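Local coordinates for hypothetical protein (Methanosarcina mazei, PDB 2I1S) that is of unknown function but belongs to the plasmid pRiA4b ORF-3-like family, with a large mixed beta sheet and several helices, at residues F5-H10 and V28-T33; F94-K99 and V115-I120; D49-E54 and T104-D109. All coordinates share one frame; numbering follows the deposited sequence.

Contact 1. Residues F5-H10 and V28-T33; sequences FEKVYH and VPENYT
The carboxylate of Glu30 takes the place of a backbone partner where the strand pairing between 5-10 and 28-33 runs out. Its OE2 accepts two backbone amides, Glu6 N at 3.0 Å and Lys7 N at 3.0 Å, which approach from the same face of the carboxylate. They use it differently: Glu6 N arrives on the anti side, somewhat out of plane, whereas Lys7 N stands almost directly above the plane with a nearly straight bond (177°). With CG set between its own backbone N and carbonyl carbon (chi1 66°) and the chain extended beyond, Glu30 reaches across to the Glu6 and Lys7 amides. Its backbone joins in, Glu30 N donating to Lys7 O at 3.1 Å, while Glu30 CA lies over a face of the Tyr9 ring and CB touches Tyr9 CE1 at 3.6 Å.

Beside this polar grip, the Phe5 ring lies flat against Pro29, whose CB sits 3.6 Å from the ring centroid, only 3° off the normal, in a CH-pi contact. Arg123 adds a cation-pi contact to the same ring and bonds to Phe5 O. Further in, Tyr9 and Val28 form a hydrogen-bonded antiparallel pair, with Tyr9 N to Val28 O and Val28 N to Tyr9 O both at 2.9 Å. The next pair, Val8 with Pro29, is non-hydrogen-bonded, and from Pro29 the chain folds into a type I turn ending at Tyr32. The arrangement is the open end of an antiparallel beta hairpin, strands 7-15 and 22-29, with a glutamate carboxylate standing in for main-chain pairing where the regular pairing stops.

Contact 2. Residues F94-K99 and V115-I120; sequences FTLENK and VRLEKI
Leu117 and Lys99 bring a loop against a strand in a partly buried contact: 94-99 lies between helix 90-93 and strand 100-105, and it packs on strand 111-122. One backbone bond ties the two, Leu117 N donating to Lys99 O at 2.6 Å and 167°, and Arg116 CA also points its hydrogen at that oxygen. Leu117 buries the most surface here. Its CG, anti to the backbone N (chi1 -174°), is sent toward the loop, and the CD2 branch of Leu117 then ends 3.4 Å from Thr95 O, while its CB meets Phe94 CD2 at 3.9 Å. The Phe94 ring crosses Val115 at about a right angle, CZ touching Val115 CG1 at 3.9 Å, and continues inward to Phe34 of helix 34-44.

The loop folds as a type I turn from Thr95 to Asn98, placing Leu96 where its CD2 brushes Leu117 CD2 and Ile120 CG1. A classic beta bulge interrupts strand 111-122, with Glu118 and Lys119 together opposite His10 of strand 7-15.

The aliphatic part of Lys99 runs alongside the strand: CB stands 3.5 Å from Leu117 O, and CD meets Arg116 CD at 3.7 Å. Replacing Lys99 with a glycine would probably strip the cover from Leu117 O and leave Arg116 CD without its aliphatic neighbour. The Arg116 guanidinium has its own mate in Glu100, through a salt bridge from NE, and the Glu118 carboxylate pairs with Arg25.

Contact 3. Residues D49-E54 and T104-D109; sequences DYHLHE and TYDFGD
Tyr105 reaches across to 49-54 with its ring edge, passing His51 O and His53 CB, and ends in a hydroxyl that accepts Tyr50 N at 2.9 Å. Swung anti to the backbone N (chi1 168°), the ring carries OH out to the loop before strand 53-58, where Glu142 is a second hydrogen-bond partner for it. Its backbone neighbour completes the junction: Asp106 N donates to Leu52 O at 2.8 Å, almost in line with the carbonyl.

Phe107 packs on Leu52 and His53. Leu52 CB lies over one face of its ring, 3.8 Å from the centroid, in a CH-pi contact, and Phe107 CZ abuts His53 C at 3.7 Å. A water joins the two backbones, accepting from both Leu52 N and Phe107 N.

His51 is stacked on the Asp106 carboxylate, the planes 21° apart and Asp106 OD1 3.2 Å from His51 CD2 over the ring face; Tyr50 CB covers the opposite face. The imidazole NE2 bonds to Asp143 rather than to this carboxylate. Asp106 OD2 is occupied within its own loop, receiving Gly108 N at 3.0 Å and Asp109 N from the same face, which holds the carboxylate against the imidazole face.

Towards the strands, Glu54 and Thr104 make a hydrogen-bonded antiparallel pair and His53 and Tyr105 a non-hydrogen-bonded one. The whole is typical of the end of an antiparallel strand pair, 53-58 with 100-105, where strand 100-105 gives way to a loop, closed by an Asx turn at Asp106, that leads into strand 111-122.

In the fold
All three contacts serve one mixed sheet, but at different places along it. Contacts 1 and 2 lie on the same side of the chain's centre and touch: His10 meets Glu118 and Lys119 in probable backbone hydrogen bonds, and Tyr9 packs on Leu117 and Ile120, since strands 7-15 and 111-122 are neighbours. Contact 3 stands apart, its centre about 24 Å from that of contact 2, although strands 100-105 and 111-122 adjoin. Contacts 1 and 2 are partly buried, whereas contact 3 is a surface contact. Their chemistry follows: a carboxylate gripping amides at a hairpin end, largely apolar packing of a loop, and aromatic rings, water and an Asx motif at the exposed loops.

Contact 1. Residues F5-H10 and V28-T33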
# COMPACT_ATOMS: atom_id res chain seq x y z
N PHE A 5 -11.65 -12.87 -15.87
CA PHE A 5 -11.71 -13.24 -14.43
C PHE A 5 -13.17 -13.16 -13.98
O PHE A 5 -13.98 -12.40 -14.55
CB PHE A 5 -10.80 -12.33 -13.56
CG PHE A 5 -11.19 -10.84 -13.59
CD1 PHE A 5 -10.78 -10.02 -14.65
CD2 PHE A 5 -11.92 -10.27 -12.55
CE1 PHE A 5 -11.13 -8.68 -14.70
CE2 PHE A 5 -12.27 -8.93 -12.58
CZ PHE A 5 -11.88 -8.12 -13.66
N GLU A 6 -13.50 -13.93 -12.93
CA GLU A 6 -14.86 -13.93 -12.37
C GLU A 6 -14.93 -13.13 -11.07
O GLU A 6 -15.78 -12.22 -10.94
CB GLU A 6 -15.36 -15.36 -12.10
CG GLU A 6 -14.89 -16.43 -13.10
CD GLU A 6 -15.81 -16.58 -14.33
OE1 GLU A 6 -15.87 -17.72 -14.89
OE2 GLU A 6 -16.47 -15.57 -14.74
N LYS A 7 -14.05 -13.47 -10.11
CA LYS A 7 -14.11 -12.89 -8.75
C LYS A 7 -13.17 -11.69 -8.53
O LYS A 7 -12.16 -11.53 -9.25
CB LYS A 7 -13.84 -13.97 -7.68
CG LYS A 7 -14.27 -15.39 -8.12
CD LYS A 7 -14.54 -16.33 -6.95
CE LYS A 7 -16.02 -16.26 -6.48
NZ LYS A 7 -16.99 -16.60 -7.57
N VAL A 8 -13.52 -10.85 -7.56
CA VAL A 8 -12.62 -9.79 -7.10
C VAL A 8 -12.24 -9.91 -5.60
O VAL A 8 -13.05 -10.27 -4.75
CB VAL A 8 -13.09 -8.37 -7.51
CG1 VAL A 8 -13.20 -8.29 -9.01
CG2 VAL A 8 -14.40 -8.03 -6.90
N TYR A 9 -10.97 -9.62 -5.31
CA TYR A 9 -10.46 -9.61 -3.94
C TYR A 9 -10.65 -8.21 -3.34
O TYR A 9 -10.11 -7.23 -3.87
CB TYR A 9 -8.98 -10.02 -3.97
CG TYR A 9 -8.70 -11.48 -4.36
CD1 TYR A 9 -9.75 -12.34 -4.77
CD2 TYR A 9 -7.40 -12.01 -4.29
CE1 TYR A 9 -9.51 -13.68 -5.10
CE2 TYR A 9 -7.14 -13.34 -4.61
CZ TYR A 9 -8.21 -14.18 -5.02
OH TYR A 9 -7.97 -15.52 -5.36
N HIS A 10 -11.42 -8.12 -2.24
CA HIS A 10 -11.54 -6.91 -1.43
C HIS A 10 -10.42 -6.86 -0.38
O HIS A 10 -10.43 -7.66 0.60
CB HIS A 10 -12.92 -6.82 -0.75
CG HIS A 10 -14.07 -6.96 -1.70
ND1 HIS A 10 -15.16 -6.11 -1.69
CD2 HIS A 10 -14.30 -7.84 -2.70
CE1 HIS A 10 -16.01 -6.47 -2.63
NE2 HIS A 10 -15.51 -7.51 -3.27
N VAL A 28 -9.47 -5.85 -6.38
CA VAL A 28 -8.63 -6.20 -7.53
C VAL A 28 -9.11 -7.48 -8.26
O VAL A 28 -9.69 -8.34 -7.62
CB VAL A 28 -7.11 -6.30 -7.14
CG1 VAL A 28 -6.59 -4.96 -6.71
CG2 VAL A 28 -6.89 -7.33 -6.04
N PRO A 29 -8.88 -7.58 -9.60
CA PRO A 29 -9.15 -8.85 -10.27
C PRO A 29 -8.43 -10.00 -9.58
O PRO A 29 -7.25 -9.85 -9.17
CB PRO A 29 -8.59 -8.63 -11.69
CG PRO A 29 -8.71 -7.16 -11.92
CD PRO A 29 -8.41 -6.55 -10.56
N GLU A 30 -9.13 -11.12 -9.45
CA GLU A 30 -8.57 -12.33 -8.85
C GLU A 30 -7.32 -12.85 -9.59
O GLU A 30 -6.44 -13.43 -8.97
CB GLU A 30 -9.64 -13.43 -8.70
CG GLU A 30 -10.19 -13.97 -10.04
CD GLU A 30 -11.13 -15.18 -9.89
OE1 GLU A 30 -11.11 -15.84 -8.81
OE2 GLU A 30 -11.89 -15.45 -10.85
N ASN A 31 -7.23 -12.61 -10.90
CA ASN A 31 -6.10 -13.12 -11.70
C ASN A 31 -4.83 -12.23 -11.68
O ASN A 31 -3.86 -12.44 -12.44
CB ASN A 31 -6.56 -13.45 -13.13
CG ASN A 31 -6.90 -12.21 -13.96
OD1 ASN A 31 -7.11 -11.10 -13.42
ND2 ASN A 31 -6.95 -12.38 -15.29
N TYR A 32 -4.87 -11.23 -10.81
CA TYR A 32 -3.76 -10.30 -10.61
C TYR A 32 -2.51 -10.99 -10.13
O TYR A 32 -2.58 -11.91 -9.31
CB TYR A 32 -4.16 -9.23 -9.59
CG TYR A 32 -4.39 -7.86 -10.20
CD1 TYR A 32 -4.80 -7.72 -11.53
CD2 TYR A 32 -4.22 -6.70 -9.44
CE1 TYR A 32 -5.00 -6.46 -12.08
CE2 TYR A 32 -4.42 -5.46 -9.97
CZ TYR A 32 -4.81 -5.34 -11.28
OH TYR A 32 -4.99 -4.07 -11.80
N THR A 33 -1.37 -10.54 -10.67
CA THR A 33 -0.06 -10.98 -10.21
C THR A 33 0.32 -10.05 -9.06
O THR A 33 -0.38 -9.07 -8.79
CB THR A 33 1.00 -10.91 -11.33
OG1 THR A 33 1.20 -9.54 -11.73
CG2 THR A 33 0.59 -11.71 -12.54

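Contact 2. Residues F94-K99 and V115-I120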
# COMPACT_ATOMS: atom_id res chain seq x y z
N PHE A 94 -3.43 -15.82 -1.59
CA PHE A 94 -4.53 -15.33 -0.76
C PHE A 94 -5.71 -16.29 -0.77
O PHE A 94 -6.23 -16.66 -1.82
CB PHE A 94 -5.01 -13.94 -1.20
CG PHE A 94 -4.04 -12.81 -0.89
CD1 PHE A 94 -3.10 -12.41 -1.83
CD2 PHE A 94 -4.13 -12.11 0.32
CE1 PHE A 94 -2.20 -11.37 -1.56
CE2 PHE A 94 -3.27 -11.07 0.60
CZ PHE A 94 -2.29 -10.68 -0.35
N THR A 95 -6.11 -16.71 0.42
CA THR A 95 -7.36 -17.42 0.61
C THR A 95 -7.97 -16.84 1.89
O THR A 95 -7.38 -15.94 2.51
CB THR A 95 -7.14 -18.95 0.75
OG1 THR A 95 -6.96 -19.31 2.13
CG2 THR A 95 -5.92 -19.42 -0.08
N LEU A 96 -9.12 -17.36 2.27
CA LEU A 96 -9.78 -16.93 3.49
C LEU A 96 -9.10 -17.44 4.79
O LEU A 96 -9.21 -16.80 5.83
CB LEU A 96 -11.29 -17.24 3.45
CG LEU A 96 -12.15 -16.71 2.28
CD1 LEU A 96 -13.54 -17.34 2.29
CD2 LEU A 96 -12.25 -15.17 2.25
N GLU A 97 -8.39 -18.57 4.75
CA GLU A 97 -7.48 -18.86 5.88
C GLU A 97 -5.98 -18.60 5.59
O GLU A 97 -5.10 -19.20 6.22
CB GLU A 97 -7.69 -20.25 6.51
CG GLU A 97 -7.49 -21.42 5.58
CD GLU A 97 -8.80 -21.95 5.05
OE1 GLU A 97 -9.57 -21.17 4.44
OE2 GLU A 97 -9.05 -23.16 5.25
N ASN A 98 -5.70 -17.70 4.65
CA ASN A 98 -4.35 -17.17 4.45
C ASN A 98 -4.51 -15.79 3.84
O ASN A 98 -4.29 -15.60 2.64
CB ASN A 98 -3.50 -18.08 3.55
CG ASN A 98 -2.00 -17.77 3.66
OD1 ASN A 98 -1.48 -17.71 4.77
ND2 ASN A 98 -1.32 -17.55 2.53
N LYS A 99 -4.89 -14.84 4.68
CA LYS A 99 -5.46 -13.57 4.20
C LYS A 99 -4.53 -12.36 4.17
O LYS A 99 -4.89 -11.33 3.55
CB LYS A 99 -6.79 -13.25 4.90
CG LYS A 99 -6.81 -13.33 6.41
CD LYS A 99 -8.20 -13.01 6.94
CE LYS A 99 -9.31 -13.67 6.10
NZ LYS A 99 -10.72 -13.25 6.48
N VAL A 115 -1.35 -5.99 3.98
CA VAL A 115 -2.37 -6.28 2.95
C VAL A 115 -3.21 -7.40 3.53
O VAL A 115 -2.71 -8.46 3.89
CB VAL A 115 -1.75 -6.69 1.57
CG1 VAL A 115 -2.84 -6.89 0.53
CG2 VAL A 115 -0.70 -5.65 1.08
N ARG A 116 -4.49 -7.13 3.70
CA ARG A 116 -5.40 -8.10 4.26
C ARG A 116 -6.56 -8.32 3.29
O ARG A 116 -7.23 -7.38 2.91
CB ARG A 116 -5.88 -7.63 5.64
CG ARG A 116 -7.14 -8.30 6.13
CD ARG A 116 -6.84 -9.52 6.99
NE ARG A 116 -6.13 -9.16 8.22
CZ ARG A 116 -6.68 -9.15 9.44
NH1 ARG A 116 -7.96 -9.48 9.63
NH2 ARG A 116 -5.92 -8.80 10.48
N LEU A 117 -6.73 -9.56 2.85
CA LEU A 117 -7.97 -10.01 2.17
C LEU A 117 -9.17 -10.05 3.12
O LEU A 117 -9.16 -10.78 4.11
CB LEU A 117 -7.76 -11.41 1.55
CG LEU A 117 -8.86 -12.02 0.68
CD1 LEU A 117 -9.04 -11.29 -0.66
CD2 LEU A 117 -8.56 -13.50 0.47
N GLU A 118 -10.20 -9.25 2.84
CA GLU A 118 -11.42 -9.31 3.65
C GLU A 118 -12.52 -10.15 3.01
O GLU A 118 -13.21 -10.88 3.71
CB GLU A 118 -11.94 -7.91 3.97
CG GLU A 118 -11.08 -7.16 4.99
CD GLU A 118 -11.52 -5.71 5.20
OE1 GLU A 118 -12.06 -5.08 4.25
OE2 GLU A 118 -11.32 -5.19 6.33
N LYS A 119 -12.68 -10.02 1.69
CA LYS A 119 -13.77 -10.71 0.96
C LYS A 119 -13.34 -11.05 -0.46
O LYS A 119 -12.63 -10.27 -1.11
CB LYS A 119 -15.00 -9.81 0.84
CG LYS A 119 -15.67 -9.39 2.13
CD LYS A 119 -16.06 -7.90 2.10
CE LYS A 119 -17.16 -7.61 1.08
NZ LYS A 119 -18.32 -6.86 1.67
N ILE A 120 -13.75 -12.23 -0.91
CA ILE A 120 -13.66 -12.64 -2.31
C ILE A 120 -15.10 -12.63 -2.83
O ILE A 120 -15.94 -13.35 -2.30
CB ILE A 120 -13.07 -14.08 -2.44
CG1 ILE A 120 -11.61 -14.14 -1.94
CG2 ILE A 120 -13.17 -14.58 -3.89
CD1 ILE A 120 -10.93 -15.49 -2.17

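Contact 3. Residues D49-E54 and T104-D109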
# COMPACT_ATOMS: atom_id res chain seq x y z
N ASP A 49 7.08 5.06 -7.38
CA ASP A 49 7.90 3.91 -7.74
C ASP A 49 9.41 4.18 -7.93
O ASP A 49 10.03 3.71 -8.87
CB ASP A 49 7.31 3.13 -8.91
CG ASP A 49 7.57 1.64 -8.78
OD1 ASP A 49 8.14 1.21 -7.75
OD2 ASP A 49 7.18 0.89 -9.67
N TYR A 50 10.00 4.91 -6.99
CA TYR A 50 11.39 5.32 -7.09
C TYR A 50 12.31 4.26 -6.52
O TYR A 50 13.52 4.22 -6.84
CB TYR A 50 11.61 6.52 -6.17
CG TYR A 50 11.04 7.83 -6.65
CD1 TYR A 50 11.23 8.24 -7.95
CD2 TYR A 50 10.39 8.70 -5.75
CE1 TYR A 50 10.74 9.47 -8.39
CE2 TYR A 50 9.92 9.94 -6.16
CZ TYR A 50 10.08 10.31 -7.49
OH TYR A 50 9.65 11.52 -7.96
N HIS A 51 11.75 3.44 -5.62
CA HIS A 51 12.57 2.64 -4.72
C HIS A 51 12.28 1.17 -4.94
O HIS A 51 11.39 0.83 -5.72
CB HIS A 51 12.31 3.04 -3.26
CG HIS A 51 12.47 4.50 -2.99
ND1 HIS A 51 13.70 5.14 -3.02
CD2 HIS A 51 11.54 5.45 -2.73
CE1 HIS A 51 13.52 6.42 -2.76
NE2 HIS A 51 12.22 6.64 -2.58
N LEU A 52 13.04 0.32 -4.24
CA LEU A 52 12.83 -1.12 -4.24
C LEU A 52 11.60 -1.47 -3.41
O LEU A 52 11.22 -0.73 -2.51
CB LEU A 52 14.09 -1.86 -3.76
CG LEU A 52 15.36 -1.58 -4.57
CD1 LEU A 52 16.53 -2.39 -4.06
CD2 LEU A 52 15.17 -1.82 -6.08
N HIS A 53 10.97 -2.59 -3.76
CA HIS A 53 9.87 -3.17 -2.98
C HIS A 53 9.95 -4.70 -2.85
O HIS A 53 10.69 -5.36 -3.57
CB HIS A 53 8.51 -2.72 -3.54
CG HIS A 53 8.05 -3.55 -4.67
ND1 HIS A 53 8.35 -3.24 -5.98
CD2 HIS A 53 7.34 -4.70 -4.70
CE1 HIS A 53 7.83 -4.17 -6.77
NE2 HIS A 53 7.23 -5.07 -6.01
N GLU A 54 9.21 -5.27 -1.90
CA GLU A 54 8.97 -6.71 -1.89
C GLU A 54 7.79 -7.06 -1.01
O GLU A 54 7.41 -6.26 -0.17
CB GLU A 54 10.22 -7.52 -1.52
CG GLU A 54 10.58 -7.55 -0.07
CD GLU A 54 11.63 -8.62 0.22
OE1 GLU A 54 12.06 -9.30 -0.75
OE2 GLU A 54 12.03 -8.79 1.41
N THR A 104 6.82 -4.23 1.68
CA THR A 104 7.81 -3.21 2.00
C THR A 104 8.19 -2.44 0.71
O THR A 104 8.44 -3.02 -0.35
CB THR A 104 9.07 -3.86 2.67
OG1 THR A 104 8.66 -4.61 3.82
CG2 THR A 104 10.11 -2.79 3.10
N TYR A 105 8.19 -1.11 0.82
CA TYR A 105 8.57 -0.23 -0.26
C TYR A 105 9.56 0.80 0.32
O TYR A 105 9.29 1.40 1.37
CB TYR A 105 7.32 0.45 -0.84
CG TYR A 105 7.64 1.60 -1.78
CD1 TYR A 105 8.35 1.36 -2.98
CD2 TYR A 105 7.29 2.93 -1.45
CE1 TYR A 105 8.67 2.41 -3.87
CE2 TYR A 105 7.60 3.98 -2.33
CZ TYR A 105 8.32 3.71 -3.54
OH TYR A 105 8.65 4.73 -4.45
N ASP A 106 10.70 0.99 -0.36
CA ASP A 106 11.77 1.90 0.08
C ASP A 106 12.54 1.23 1.19
O ASP A 106 12.11 1.24 2.34
CB ASP A 106 11.24 3.29 0.54
CG ASP A 106 12.35 4.36 0.63
OD1 ASP A 106 12.06 5.55 0.47
OD2 ASP A 106 13.53 4.01 0.83
N PHE A 107 13.69 0.67 0.85
CA PHE A 107 14.52 -0.06 1.81
C PHE A 107 15.35 0.87 2.69
O PHE A 107 16.09 0.40 3.57
CB PHE A 107 15.40 -1.13 1.09
CG PHE A 107 14.58 -2.22 0.40
CD1 PHE A 107 13.19 -2.32 0.62
CD2 PHE A 107 15.20 -3.15 -0.42
CE1 PHE A 107 12.43 -3.29 0.01
CE2 PHE A 107 14.44 -4.15 -1.05
CZ PHE A 107 13.06 -4.22 -0.84
N GLY A 108 15.24 2.18 2.44
CA GLY A 108 15.81 3.20 3.35
C GLY A 108 14.79 3.67 4.38
O GLY A 108 14.95 3.48 5.59
N ASP A 109 13.70 4.28 3.91
CA ASP A 109 12.62 4.71 4.79
C ASP A 109 11.83 3.54 5.39
O ASP A 109 11.25 3.68 6.47
CB ASP A 109 11.66 5.67 4.06
CG ASP A 109 12.19 7.11 3.96
OD1 ASP A 109 13.39 7.37 4.18
OD2 ASP A 109 11.37 8.01 3.68
O HOH W 1 14.85 1.18 -1.82
O HOH W 2 7.72 -6.89 2.97